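Local coordinates for beta-lactamase Mb2281c (Mycobacterium bovis, PDB 3I7J), which probably acts as a serine hydrolase of the beta-lactamase family, perhaps opening the beta-lactam ring or a related amide or ester bond, at residues Pro261-Ser264 with Asp265-Ala269. Numbering follows the deposited sequence.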
loop_
_atom_site.group_PDB
_atom_site.type_symbol
_atom_site.label_atom_id
_atom_site.label_comp_id
_atom_site.label_asym_id
_atom_site.label_seq_id
_atom_site.Cartn_x
_atom_site.Cartn_y
_atom_site.Cartn_z
ATOM N N PRO A 261 -3.759 14.256 7.605
ATOM C CA PRO A 261 -3.452 15.242 6.563
ATOM C C PRO A 261 -2.507 16.332 7.096
ATOM O O PRO A 261 -1.608 16.796 6.392
ATOM C CB PRO A 261 -4.828 15.803 6.204
ATOM C CG PRO A 261 -5.748 14.644 6.492
ATOM C CD PRO A 261 -5.215 14.137 7.801
ATOM N N ALA A 262 -2.713 16.722 8.350
ATOM C CA ALA A 262 -1.898 17.753 8.974
ATOM C C ALA A 262 -0.435 17.362 9.098
ATOM O O ALA A 262 0.450 18.164 8.797
ATOM C CB ALA A 262 -2.460 18.106 10.357
ATOM N N ILE A 263 -0.163 16.133 9.534
ATOM C CA ILE A 263 1.232 15.723 9.674
ATOM C C ILE A 263 1.870 15.557 8.297
ATOM O O ILE A 263 3.073 15.765 8.128
ATOM C CB ILE A 263 1.374 14.422 10.496
ATOM C CG1 ILE A 263 2.851 14.178 10.803
ATOM C CG2 ILE A 263 0.774 13.240 9.746
ATOM C CD1 ILE A 263 3.082 13.005 11.734
ATOM N N SER A 264 1.052 15.213 7.308
ATOM C CA SER A 264 1.541 15.040 5.947
ATOM C C SER A 264 2.010 16.372 5.370
ATOM O O SER A 264 3.105 16.462 4.809
ATOM C CB SER A 264 0.444 14.444 5.063
ATOM O OG SER A 264 0.157 13.113 5.456
ATOM N N ASP A 265 1.194 17.411 5.516
ATOM C CA ASP A 265 1.579 18.716 4.986
ATOM C C ASP A 265 2.727 19.312 5.794
ATOM O O ASP A 265 3.556 20.049 5.251
ATOM C CB ASP A 265 0.378 19.665 4.949
ATOM C CG ASP A 265 -0.680 19.215 3.948
ATOM O OD1 ASP A 265 -0.300 18.727 2.863
ATOM O OD2 ASP A 265 -1.882 19.351 4.243
ATOM N N ALA A 266 2.787 18.975 7.083
ATOM C CA ALA A 266 3.865 19.459 7.936
ATOM C C ALA A 266 5.166 18.825 7.449
ATOM O O ALA A 266 6.192 19.496 7.321
ATOM C CB ALA A 266 3.601 19.080 9.394
ATOM N N VAL A 267 5.113 17.529 7.160
ATOM C CA VAL A 267 6.288 16.823 6.669
ATOM C C VAL A 267 6.722 17.350 5.292
ATOM O O VAL A 267 7.910 17.545 5.051
ATOM C CB VAL A 267 6.030 15.290 6.627
ATOM C CG1 VAL A 267 7.088 14.582 5.793
ATOM C CG2 VAL A 267 6.071 14.741 8.052
ATOM N N LEU A 268 5.769 17.599 4.400
ATOM C CA LEU A 268 6.121 18.116 3.087
ATOM C C LEU A 268 6.756 19.498 3.188
ATOM O O LEU A 268 7.791 19.753 2.590
ATOM C CB LEU A 268 4.887 18.199 2.190
ATOM C CG LEU A 268 4.263 16.884 1.719
ATOM C CD1 LEU A 268 2.912 17.177 1.106
ATOM C CD2 LEU A 268 5.173 16.172 0.730
ATOM N N ALA A 269 6.130 20.393 3.943
ATOM C CA ALA A 269 6.643 21.745 4.090
ATOM C C ALA A 269 8.051 21.793 4.692
ATOM O O ALA A 269 8.861 22.628 4.308
ATOM C CB ALA A 269 5.686 22.580 4.938
#
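P261 O accepts the N-H of D265, 3.0 Å from its N, and A262, I263 and S264 repeat the bond to A266, V267 and L268, joining consecutive turns of a right-handed alpha-helix, the C-terminal helix 256-271 of this beta-lactamase-like fold. The bonds are fairly straight, the first with an N-H...O angle of 162°. P261 shows how a helix accommodates proline, for its ring nitrogen has no hydrogen to give and the helix kinks there, while its carbonyl still serves the next turn. I263 and V267, a turn apart, touch along one flank, CG1 of I263 lying 4.3 Å from CG2 of V267; I263 also meets V6 and L7 of the N-terminal segment. S264 turns its OG beside its own backbone N (chi1 -67°), where it gives its hydrogen to W260 O and accepts from NE1 of W235 on strand 232-237, joining helix to sheet. D265 reaches outside the helix, its OD1 and OD2 taking the backbone N-H groups of C218 and E217, so that each carboxylate oxygen accepts from one of two consecutive residues. One turn beyond S264, L268 brings its CG within 3.3 Å of S264 O.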